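Local coordinates for Rio2 kinase (Chaetomium thermophilum, PDB 4GYI), which is an atypical RIO-family kinase that binds ADP and magnesium, forms an aspartyl phosphate, and has an ATPase-dependent role on the maturing pre-40S ribosomal subunit, at residues A[15-18]-A[19-22]; A[103-107]-A[108-112]; A[218-221]-A[222-226]; A[279-282]-A[283-287]; A[322-326]-A[327-331]. All blocks are in the same frame, centred on the assembly; numbering follows the deposited sequence. Where two conformers were deposited one is given.

The five contacts follow one another along the chain, and each is local. Contact 2 borders the nucleotide: its hairpin carries Ser109 and Ile111 of the ADP pocket, with the side chain of Glu108 about 6 Å from the magnesium ion. Contact 3 ends helix 207-223 and contact 4 lies on helix 270-289; they touch, Ile218 CD1 to Ile281 CG1 at 4.2 Å, and the side chains of Leu221 and Cys280 stand about 13 and 12 Å from the magnesium. Contact 1, in the N-terminal winged-helix domain, has its centre about 26 Å from that of contact 2 and about 50 Å from that of contact 4. Contact 5 starts helix 326-341, its centre about 22 Å from that of contact 3.

Contact 1 (A[15-18]-A[19-22]); sequences EDWR and VLTA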
# COMPACT_ATOMS: atom_id res chain seq x y z
N GLU A 15 -5.66 -26.57 11.71
CA GLU A 15 -5.99 -27.02 10.36
C GLU A 15 -7.10 -26.20 9.67
O GLU A 15 -7.46 -26.48 8.53
CB GLU A 15 -6.24 -28.53 10.28
CG GLU A 15 -5.02 -29.31 9.75
CD GLU A 15 -5.37 -30.33 8.65
OE1 GLU A 15 -4.43 -30.92 8.07
OE2 GLU A 15 -6.57 -30.53 8.37
N ASP A 16 -7.65 -25.20 10.34
CA ASP A 16 -8.46 -24.24 9.60
C ASP A 16 -7.52 -23.36 8.80
O ASP A 16 -7.76 -23.05 7.63
CB ASP A 16 -9.32 -23.38 10.52
CG ASP A 16 -10.52 -24.13 11.06
OD1 ASP A 16 -10.89 -25.15 10.45
OD2 ASP A 16 -11.07 -23.71 12.09
N TRP A 17 -6.42 -22.99 9.44
CA TRP A 17 -5.36 -22.24 8.78
C TRP A 17 -4.71 -23.02 7.64
O TRP A 17 -4.47 -22.48 6.56
CB TRP A 17 -4.33 -21.76 9.80
CG TRP A 17 -4.88 -20.66 10.66
CD1 TRP A 17 -5.24 -20.75 11.97
CD2 TRP A 17 -5.20 -19.33 10.23
NE1 TRP A 17 -5.73 -19.54 12.40
CE2 TRP A 17 -5.71 -18.65 11.35
CE3 TRP A 17 -5.08 -18.64 9.02
CZ2 TRP A 17 -6.10 -17.31 11.30
CZ3 TRP A 17 -5.47 -17.31 8.96
CH2 TRP A 17 -5.97 -16.66 10.09
N ARG A 18 -4.44 -24.29 7.87
CA ARG A 18 -3.79 -25.15 6.89
C ARG A 18 -4.63 -25.31 5.62
O ARG A 18 -4.09 -25.32 4.51
CB ARG A 18 -3.50 -26.51 7.53
CG ARG A 18 -2.55 -27.37 6.74
CD ARG A 18 -2.23 -28.69 7.46
NE ARG A 18 -1.14 -29.39 6.79
CZ ARG A 18 0.14 -29.20 7.07
NH1 ARG A 18 0.49 -28.35 8.03
NH2 ARG A 18 1.08 -29.87 6.41
N VAL A 19 -5.94 -25.45 5.78
CA VAL A 19 -6.86 -25.56 4.66
C VAL A 19 -7.01 -24.22 3.93
O VAL A 19 -6.99 -24.17 2.69
CB VAL A 19 -8.24 -26.09 5.13
CG1 VAL A 19 -9.25 -26.05 4.00
CG2 VAL A 19 -8.10 -27.50 5.65
N LEU A 20 -7.14 -23.13 4.69
CA LEU A 20 -7.15 -21.80 4.11
C LEU A 20 -5.88 -21.59 3.28
O LEU A 20 -5.94 -21.15 2.14
CB LEU A 20 -7.27 -20.72 5.20
CG LEU A 20 -7.54 -19.31 4.68
CD1 LEU A 20 -8.79 -19.32 3.81
CD2 LEU A 20 -7.67 -18.26 5.84
N THR A 21 -4.73 -21.92 3.86
CA THR A 21 -3.45 -21.78 3.16
C THR A 21 -3.40 -22.66 1.90
O THR A 21 -2.87 -22.25 0.87
CB THR A 21 -2.29 -22.17 4.08
OG1 THR A 21 -2.29 -21.32 5.24
CG2 THR A 21 -0.95 -22.04 3.35
N ALA A 22 -3.98 -23.85 2.01
CA ALA A 22 -4.05 -24.78 0.88
C ALA A 22 -4.88 -24.24 -0.27
O ALA A 22 -4.58 -24.48 -1.44
CB ALA A 22 -4.61 -26.14 1.34
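Helix 14-26 of the Rio2 N-terminal domain, a winged-helix type of fold, runs through about two turns here, and within them Trp17 O accepts two bonds from a single residue, Thr21. The amide N of Thr21 reaches Trp17 O at 2.8 Å in the usual helical way, while the hydroxyl OG1 donates to the same O, also at 2.8 Å, from 41° above the carbonyl plane. The threonine torsion sets this up: OG1 lies anti to its own carbonyl carbon (chi1 -59°) and so leans back over the preceding turn. The indole of Trp17 runs beside Leu20, pointing the same way, and its CZ3 meets Leu20 CD2 at 3.9 Å. Beyond the turn, the indole stacks with His88, and Leu20 rests on Leu85 of helix 79-92. On another side of the helix, Val19 CG2 lies 3.1 Å from Glu15 O, and Asp16 OD1 is bonded to Ser54 OG of helix 51-60. A valine at Thr21 would probably leave Trp17 O without its hydroxyl donor. The hydroxyl thus spends its proton inside its own helix, while apolar side chains, together with the Asp16-Ser54 bond, tie this helix to its neighbours.

Contact 2 (A[103-107]-A[108-112]); sequences IGVGK and ESDIM. With ADP (adenosine-5'-diphosphate), chain B.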
# COMPACT_ATOMS: atom_id res chain seq x y z
N ILE A 103 -10.24 1.49 11.97
CA ILE A 103 -9.80 1.18 10.61
C ILE A 103 -10.24 2.25 9.61
O ILE A 103 -11.42 2.57 9.52
CB ILE A 103 -10.27 -0.23 10.16
CG1 ILE A 103 -10.33 -0.30 8.63
CG2 ILE A 103 -11.61 -0.59 10.78
CD1 ILE A 103 -10.75 -1.66 8.09
N GLY A 104 -9.27 2.80 8.89
CA GLY A 104 -9.54 3.86 7.94
C GLY A 104 -9.77 3.32 6.54
O GLY A 104 -8.83 2.89 5.87
N VAL A 105 -11.02 3.33 6.10
CA VAL A 105 -11.38 2.78 4.80
C VAL A 105 -11.17 3.80 3.68
O VAL A 105 -11.85 4.82 3.61
CB VAL A 105 -12.84 2.22 4.80
CG1 VAL A 105 -12.91 0.92 5.59
CG2 VAL A 105 -13.81 3.24 5.38
N GLY A 106 -10.20 3.53 2.80
CA GLY A 106 -9.85 4.46 1.74
C GLY A 106 -10.28 4.01 0.35
O GLY A 106 -10.90 2.95 0.19
N LYS A 107 -9.95 4.81 -0.65
CA LYS A 107 -10.41 4.51 -2.00
C LYS A 107 -9.56 3.40 -2.60
O LYS A 107 -10.07 2.59 -3.38
CB LYS A 107 -10.35 5.76 -2.88
CG LYS A 107 -11.21 6.92 -2.37
CD LYS A 107 -12.65 6.46 -2.10
CE LYS A 107 -13.53 7.60 -1.59
NZ LYS A 107 -13.71 8.69 -2.61
N GLU A 108 -8.29 3.37 -2.22
CA GLU A 108 -7.41 2.34 -2.77
C GLU A 108 -6.69 1.50 -1.73
O GLU A 108 -5.97 0.56 -2.07
CB GLU A 108 -6.44 2.92 -3.81
CG GLU A 108 -5.78 4.23 -3.44
CD GLU A 108 -6.15 5.35 -4.40
OE1 GLU A 108 -7.29 5.36 -4.89
OE2 GLU A 108 -5.29 6.21 -4.68
N SER A 109 -6.92 1.77 -0.45
CA SER A 109 -6.31 0.95 0.59
C SER A 109 -7.04 1.09 1.91
O SER A 109 -7.78 2.04 2.11
CB SER A 109 -4.84 1.33 0.77
OG SER A 109 -4.74 2.53 1.52
N ASP A 110 -6.85 0.12 2.81
CA ASP A 110 -7.35 0.24 4.18
C ASP A 110 -6.18 0.45 5.15
O ASP A 110 -5.16 -0.21 5.05
CB ASP A 110 -8.15 -1.00 4.58
CG ASP A 110 -9.49 -1.11 3.87
OD1 ASP A 110 -10.06 -0.05 3.51
OD2 ASP A 110 -9.98 -2.24 3.66
N ILE A 111 -6.33 1.39 6.07
CA ILE A 111 -5.28 1.68 7.03
C ILE A 111 -5.76 1.23 8.41
O ILE A 111 -6.80 1.67 8.88
CB ILE A 111 -4.96 3.18 7.07
CG1 ILE A 111 -4.66 3.70 5.66
CG2 ILE A 111 -3.79 3.46 8.01
CD1 ILE A 111 -3.38 3.15 5.07
N MET A 112 -5.00 0.34 9.04
CA MET A 112 -5.35 -0.17 10.37
C MET A 112 -4.23 0.17 11.31
O MET A 112 -3.09 0.28 10.90
CB MET A 112 -5.49 -1.70 10.33
CG MET A 112 -6.66 -2.21 9.49
SD MET A 112 -7.59 -3.50 10.33
CE MET A 112 -6.58 -4.93 10.00
PB ADP B . -3.87 5.39 0.36
O1B ADP B . -5.18 4.67 0.52
O2B ADP B . -3.90 6.85 -0.02
O3B ADP B . -2.97 4.49 -0.60
PA ADP B . -1.85 6.14 2.28
O1A ADP B . -1.83 7.42 1.50
O2A ADP B . -0.55 5.34 2.37
O3A ADP B . -3.04 5.19 1.75
O5' ADP B . -2.43 6.47 3.73
C5' ADP B . -3.72 7.08 3.85
C4' ADP B . -3.77 7.92 5.13
O4' ADP B . -3.43 7.11 6.27
C3' ADP B . -2.78 9.08 5.18
O3' ADP B . -3.27 10.28 4.56
C2' ADP B . -2.54 9.27 6.66
O2' ADP B . -3.65 9.94 7.26
C1' ADP B . -2.62 7.86 7.19
N9 ADP B . -1.32 7.16 7.24
C8 ADP B . -0.88 6.26 6.34
N7 ADP B . 0.33 5.76 6.70
C5 ADP B . 0.65 6.36 7.87
C6 ADP B . 1.78 6.29 8.81
N6 ADP B . 2.82 5.47 8.57
N1 ADP B . 1.73 7.07 9.91
C2 ADP B . 0.68 7.89 10.18
N3 ADP B . -0.38 8.00 9.37
C4 ADP B . -0.44 7.27 8.22
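Ile111 and Gly104 face each other as a hydrogen-bonded pair in the antiparallel hairpin of strands 98-105 and 109-115, whose turn takes the place of the glycine-rich loop of protein kinases. Gly104 N donates to Ile111 O at 2.7 Å, in the carbonyl plane, and Ile111 N returns a bond to Gly104 O. Nearer the turn, Gly106 N bonds to Ser109 O at 2.9 Å; a side chain on Gly106 would run into that same oxygen.

From CB outward, the isoleucine runs from strand to ligand. Ile111 CB sits 4.1 Å from Gly104 O, still against the partner strand. CG1, anti to the carbonyl carbon (chi1 -53°), swings over the nucleotide and meets ADP O4' at 3.7 Å, and CG2 approaches the same ribose oxygen more loosely. At the tip, CD1 comes to 3.7 Å from ADP O5', with the bridging O3A a little farther off. One apolar branch thus lies along the ribose and the start of the diphosphate.

On the other face of the sheet Asp110 lies beside Val105, its OD1 3.7 Å from Val105 CG1, while its carboxylate is held by salt bridges to Arg128 and Arg131. Lys125, on the adjoining strand, also bonds to the ADP. Ser109 OG donates to ADP O1B, though the modelled length of 2.4 Å is probably too short to take literally.

Contact 3 (A[218-221]-A[222-226]); sequences ILRL and AKHGL
Leu221 and Leu226 are joined through the backbone where helix 207-223 ends in a Schellman motif. Good helical bonds run to Lys223 N-Leu219 O at 2.9 Å, and a weak one follows from His224 N to Arg220 O; His224 is the first residue to leave helical angles. Leu226 N folds back to Leu221 O at 3.0 Å, and Gly225 N bonds to Ala222 O inside that turn. Gly225 is the C-prime residue, with positive phi; a CB there would jam against the carbonyl oxygen of His224.

Leu221 O is gripped twice, since His224 N also donates to it. The two donors come from opposite faces of the carbonyl plane, His224 N standing 60° out of it and Leu226 N 45°, so neither bond follows a lone pair.

The imidazole of His224 turns its edge to the helix end: CD2 lies 3.3 Å from Arg220 O, close to the ring plane. CG is anti to the carbonyl carbon (chi1 -72°), which folds the ring back along the last turn, while ND1 bonds to Lys313 O. Phe175 meets this ring edge-to-face and takes a cation-pi contact from Arg220. Leu221 CD2 and Leu226 CB approach loosely at 4.4 Å, and both leucines pack on Leu170 of helix 149-172. One water bridges the two segments, donating to Ile218 O at 2.8 Å and to Leu226 O at 2.7 Å.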
# COMPACT_ATOMS: atom_id res chain seq x y z
N ILE A 218 10.88 16.98 -3.88
CA ILE A 218 10.62 16.49 -5.24
C ILE A 218 11.91 16.44 -6.03
O ILE A 218 12.17 15.48 -6.75
CB ILE A 218 9.64 17.38 -5.97
CG1 ILE A 218 8.26 17.26 -5.34
CG2 ILE A 218 9.61 17.02 -7.48
CD1 ILE A 218 7.32 18.39 -5.73
N LEU A 219 12.74 17.48 -5.87
CA LEU A 219 14.03 17.52 -6.52
C LEU A 219 14.98 16.47 -5.94
O LEU A 219 15.71 15.83 -6.69
CB LEU A 219 14.64 18.92 -6.44
CG LEU A 219 13.85 20.01 -7.18
CD1 LEU A 219 14.54 21.37 -7.07
CD2 LEU A 219 13.62 19.65 -8.65
N ARG A 220 14.95 16.26 -4.63
CA ARG A 220 15.80 15.22 -4.05
C ARG A 220 15.40 13.84 -4.57
O ARG A 220 16.27 13.04 -4.94
CB ARG A 220 15.79 15.23 -2.52
CG ARG A 220 16.76 14.23 -1.92
CD ARG A 220 16.86 14.31 -0.39
NE ARG A 220 17.77 13.28 0.10
CZ ARG A 220 17.73 12.72 1.31
NH1 ARG A 220 16.82 13.09 2.21
NH2 ARG A 220 18.61 11.78 1.62
N LEU A 221 14.10 13.56 -4.61
CA LEU A 221 13.61 12.31 -5.19
C LEU A 221 14.12 12.15 -6.63
O LEU A 221 14.63 11.09 -6.99
CB LEU A 221 12.08 12.25 -5.16
CG LEU A 221 11.37 11.86 -3.87
CD1 LEU A 221 9.88 12.07 -4.04
CD2 LEU A 221 11.63 10.40 -3.49
N ALA A 222 14.00 13.20 -7.43
CA ALA A 222 14.36 13.13 -8.85
C ALA A 222 15.86 12.87 -9.04
O ALA A 222 16.25 12.11 -9.92
CB ALA A 222 13.96 14.41 -9.57
N LYS A 223 16.68 13.48 -8.18
CA LYS A 223 18.11 13.23 -8.17
C LYS A 223 18.43 11.76 -7.90
O LYS A 223 19.47 11.26 -8.33
CB LYS A 223 18.83 14.15 -7.18
CG LYS A 223 19.83 13.47 -6.26
CD LYS A 223 20.83 14.45 -5.70
CE LYS A 223 21.70 15.01 -6.82
NZ LYS A 223 22.53 16.16 -6.38
N HIS A 224 17.53 11.06 -7.22
CA HIS A 224 17.70 9.62 -6.98
C HIS A 224 16.90 8.76 -7.96
O HIS A 224 16.71 7.56 -7.72
CB HIS A 224 17.38 9.25 -5.53
CG HIS A 224 18.41 9.71 -4.55
ND1 HIS A 224 19.39 8.87 -4.05
CD2 HIS A 224 18.64 10.92 -3.99
CE1 HIS A 224 20.16 9.55 -3.22
NE2 HIS A 224 19.73 10.79 -3.17
N GLY A 225 16.44 9.35 -9.05
CA GLY A 225 15.78 8.60 -10.11
C GLY A 225 14.28 8.39 -9.96
O GLY A 225 13.67 7.64 -10.73
N LEU A 226 13.67 9.08 -9.00
CA LEU A 226 12.26 8.83 -8.70
C LEU A 226 11.33 10.03 -8.87
O LEU A 226 11.72 11.20 -8.68
CB LEU A 226 12.11 8.30 -7.29
CG LEU A 226 12.67 6.89 -7.08
CD1 LEU A 226 12.70 6.57 -5.61
CD2 LEU A 226 11.84 5.87 -7.84
O HOH W 1 10.67 13.67 -8.29

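Contact 4 (A[279-282]-A[283-287]); sequences QCIK and RFFER
Ile281 and Phe285 stand side by side one turn apart and point the same way. The touching branch of the isoleucine is CG2, 4.0 Å from Phe285 CD2 and slightly farther from CE2, so it lies against the CD2-CE2 bond of the ring. CG1 is anti to the carbonyl carbon of Ile281 (chi1 -66°), which puts CG2 anti to the backbone N. The phenyl also turns an edge toward the backbone: CD2 lies 3.3 Å from Ile281 O, which is near the ring plane. That oxygen accepts a nearly straight bond from Phe285 N at 2.9 Å, with an angle of 174° at the hydrogen, and the donor sits almost along the C=O axis.

Both residues belong to helix 270-289 of the RIO kinase domain, and this face of it packs on helix 207-223. Ile281 touches Tyr211 there, and Phe285 meets Tyr211 edge-to-face and rests on Leu210 and Leu214.

Phe284 takes a different direction: its CG is anti to the backbone N (chi1 177°), and the ring leads away toward Met198. Phe285 CE2 lies at the edge of the Phe284 ring, in its plane. Phe284 CA lies 3.9 Å above the plane of the Arg287 guanidinium, offset toward its rim, while Arg287 NH2 forms a salt bridge with Glu233. Lys282 extends fully beyond CG, and its NZ bonds to Gly297 O.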
# COMPACT_ATOMS: atom_id res chain seq x y z
N GLN A 279 2.81 20.93 -9.79
CA GLN A 279 1.58 21.72 -9.92
C GLN A 279 0.58 21.42 -8.80
O GLN A 279 -0.16 22.31 -8.39
CB GLN A 279 0.94 21.51 -11.29
CG GLN A 279 0.88 22.77 -12.17
CD GLN A 279 2.24 23.47 -12.33
OE1 GLN A 279 2.35 24.67 -12.12
NE2 GLN A 279 3.26 22.71 -12.72
N CYS A 280 0.57 20.18 -8.30
CA CYS A 280 -0.28 19.84 -7.15
C CYS A 280 0.10 20.65 -5.91
O CYS A 280 -0.77 21.21 -5.23
CB CYS A 280 -0.21 18.34 -6.82
SG CYS A 280 -1.45 17.35 -7.67
N ILE A 281 1.39 20.69 -5.63
CA ILE A 281 1.93 21.50 -4.54
C ILE A 281 1.59 22.99 -4.71
O ILE A 281 1.04 23.62 -3.79
CB ILE A 281 3.45 21.32 -4.43
CG1 ILE A 281 3.78 19.88 -4.02
CG2 ILE A 281 4.04 22.31 -3.45
CD1 ILE A 281 2.99 19.39 -2.84
N LYS A 282 1.89 23.56 -5.87
CA LYS A 282 1.59 24.97 -6.13
C LYS A 282 0.10 25.26 -5.96
O LYS A 282 -0.27 26.22 -5.28
CB LYS A 282 2.03 25.40 -7.54
CG LYS A 282 3.53 25.42 -7.73
CD LYS A 282 3.89 25.95 -9.13
CE LYS A 282 5.39 25.83 -9.39
NZ LYS A 282 5.85 26.32 -10.73
N ARG A 283 -0.75 24.43 -6.57
CA ARG A 283 -2.20 24.59 -6.42
C ARG A 283 -2.60 24.65 -4.95
O ARG A 283 -3.27 25.59 -4.52
CB ARG A 283 -2.95 23.44 -7.09
CG ARG A 283 -3.42 23.71 -8.51
CD ARG A 283 -4.39 22.61 -8.93
NE ARG A 283 -5.41 22.39 -7.91
CZ ARG A 283 -6.69 22.73 -8.04
NH1 ARG A 283 -7.12 23.27 -9.16
NH2 ARG A 283 -7.54 22.50 -7.04
N PHE A 284 -2.17 23.65 -4.17
CA PHE A 284 -2.51 23.61 -2.76
C PHE A 284 -2.05 24.87 -2.02
O PHE A 284 -2.84 25.51 -1.31
CB PHE A 284 -1.93 22.37 -2.08
CG PHE A 284 -2.18 22.33 -0.60
CD1 PHE A 284 -3.44 21.99 -0.12
CD2 PHE A 284 -1.18 22.67 0.30
CE1 PHE A 284 -3.69 21.96 1.25
CE2 PHE A 284 -1.41 22.67 1.65
CZ PHE A 284 -2.67 22.29 2.14
N PHE A 285 -0.80 25.26 -2.22
CA PHE A 285 -0.27 26.46 -1.59
C PHE A 285 -0.97 27.73 -2.05
O PHE A 285 -0.96 28.73 -1.34
CB PHE A 285 1.24 26.57 -1.79
CG PHE A 285 2.00 25.80 -0.77
CD1 PHE A 285 2.73 26.46 0.20
CD2 PHE A 285 1.94 24.42 -0.73
CE1 PHE A 285 3.41 25.75 1.17
CE2 PHE A 285 2.63 23.71 0.23
CZ PHE A 285 3.36 24.37 1.18
N GLU A 286 -1.60 27.68 -3.21
CA GLU A 286 -2.27 28.86 -3.70
C GLU A 286 -3.65 28.95 -3.05
O GLU A 286 -4.02 30.02 -2.55
CB GLU A 286 -2.37 28.83 -5.22
CG GLU A 286 -2.58 30.18 -5.86
CD GLU A 286 -4.00 30.68 -5.72
OE1 GLU A 286 -4.92 29.83 -5.59
OE2 GLU A 286 -4.21 31.91 -5.73
N ARG A 287 -4.39 27.85 -3.03
CA ARG A 287 -5.74 27.89 -2.46
C ARG A 287 -5.77 27.89 -0.92
O ARG A 287 -6.64 28.53 -0.32
CB ARG A 287 -6.65 26.80 -3.05
CG ARG A 287 -6.02 25.42 -3.15
CD ARG A 287 -6.97 24.40 -3.77
NE ARG A 287 -6.32 23.11 -4.03
CZ ARG A 287 -6.25 22.10 -3.15
NH1 ARG A 287 -6.79 22.22 -1.95
NH2 ARG A 287 -5.63 20.98 -3.48

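Contact 5 (A[322-326]-A[327-331]); sequences SGFTK and KMAKD
Thr325 and Met328 form the capping box at the start of helix 326-341, with Thr325 as the N-cap. Met328 N, in the first turn, donates to Thr325 OG1 at 2.8 Å, with an angle of 161° at the hydrogen. OG1 reaches it from between the threonine's backbone N and carbonyl carbon (chi1 70°). In the opposite direction Thr325 N makes a weak bond to Met328 SD at 3.5 Å, so the sulfur does the accepting here. Thr325 O takes Ala329 N at 3.1 Å, and Lys326 O takes Lys330 N. Lys327 NZ is paired with Asp331 OD2 at 3.1 Å, on the carboxylate's syn lone pair; OD2 also bonds to Tyr154 OH.

The same sulfur stands above the face of the Phe324 ring, 5.0 Å from SD to its centroid, a distant Met-aromatic contact, while Met328 CB touches Phe324 CD2. With an alanine in place of Met328, Thr325 N would probably lose its weak sulfur acceptor and the Phe324 ring its Met-aromatic partner. Along helix 149-172, Met328 rests on Leu158, Phe324 on Ile161 and Lys327 on Tyr154, which seats the start of helix 326-341 against it.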
# COMPACT_ATOMS: atom_id res chain seq x y z
N SER A 322 13.53 -7.56 -6.34
CA SER A 322 12.54 -8.48 -5.78
C SER A 322 12.24 -9.71 -6.63
O SER A 322 11.99 -10.79 -6.10
CB SER A 322 11.25 -7.72 -5.48
OG SER A 322 10.23 -8.62 -5.09
N GLY A 323 12.27 -9.55 -7.95
CA GLY A 323 11.79 -10.57 -8.86
C GLY A 323 10.62 -9.96 -9.58
O GLY A 323 9.71 -10.65 -10.04
N PHE A 324 10.64 -8.63 -9.65
CA PHE A 324 9.60 -7.88 -10.33
C PHE A 324 9.83 -7.89 -11.83
O PHE A 324 10.67 -7.15 -12.34
CB PHE A 324 9.62 -6.44 -9.82
CG PHE A 324 8.28 -5.93 -9.38
CD1 PHE A 324 7.82 -6.18 -8.10
CD2 PHE A 324 7.48 -5.21 -10.25
CE1 PHE A 324 6.59 -5.71 -7.70
CE2 PHE A 324 6.25 -4.74 -9.86
CZ PHE A 324 5.80 -4.99 -8.58
N THR A 325 9.10 -8.74 -12.55
CA THR A 325 9.24 -8.81 -14.00
C THR A 325 8.77 -7.51 -14.63
O THR A 325 8.04 -6.73 -14.01
CB THR A 325 8.44 -9.99 -14.62
OG1 THR A 325 7.04 -9.73 -14.54
CG2 THR A 325 8.75 -11.30 -13.90
N LYS A 326 9.20 -7.27 -15.86
CA LYS A 326 8.70 -6.13 -16.61
C LYS A 326 7.18 -6.25 -16.78
O LYS A 326 6.47 -5.25 -16.77
CB LYS A 326 9.40 -6.01 -17.96
CG LYS A 326 10.91 -5.89 -17.87
CD LYS A 326 11.56 -5.81 -19.24
CE LYS A 326 13.08 -5.73 -19.14
NZ LYS A 326 13.66 -6.93 -18.47
N LYS A 327 6.70 -7.49 -16.91
CA LYS A 327 5.27 -7.73 -17.04
C LYS A 327 4.52 -7.34 -15.76
O LYS A 327 3.46 -6.71 -15.82
CB LYS A 327 4.99 -9.20 -17.39
CG LYS A 327 3.51 -9.53 -17.41
CD LYS A 327 3.23 -10.94 -17.88
CE LYS A 327 1.73 -11.24 -17.86
NZ LYS A 327 1.19 -11.32 -16.47
N MET A 328 5.07 -7.71 -14.61
CA MET A 328 4.49 -7.32 -13.33
C MET A 328 4.38 -5.80 -13.20
O MET A 328 3.36 -5.29 -12.76
CB MET A 328 5.30 -7.90 -12.18
CG MET A 328 5.24 -9.43 -12.09
SD MET A 328 6.32 -10.08 -10.81
CE MET A 328 5.79 -11.79 -10.78
N ALA A 329 5.43 -5.09 -13.60
CA ALA A 329 5.43 -3.63 -13.56
C ALA A 329 4.36 -3.01 -14.47
O ALA A 329 3.70 -2.04 -14.10
CB ALA A 329 6.82 -3.05 -13.90
N LYS A 330 4.20 -3.58 -15.66
CA LYS A 330 3.23 -3.04 -16.61
C LYS A 330 1.83 -3.33 -16.10
O LYS A 330 0.94 -2.49 -16.22
CB LYS A 330 3.41 -3.64 -18.01
CG LYS A 330 4.79 -3.46 -18.62
CD LYS A 330 5.04 -2.04 -19.14
CE LYS A 330 6.33 -1.97 -19.96
NZ LYS A 330 6.54 -0.65 -20.63
N ASP A 331 1.64 -4.53 -15.56
CA ASP A 331 0.36 -4.92 -14.98
C ASP A 331 -0.04 -3.94 -13.88
O ASP A 331 -1.13 -3.37 -13.91
CB ASP A 331 0.41 -6.35 -14.43
CG ASP A 331 0.30 -7.41 -15.52
OD1 ASP A 331 -0.04 -7.04 -16.66
OD2 ASP A 331 0.54 -8.60 -15.25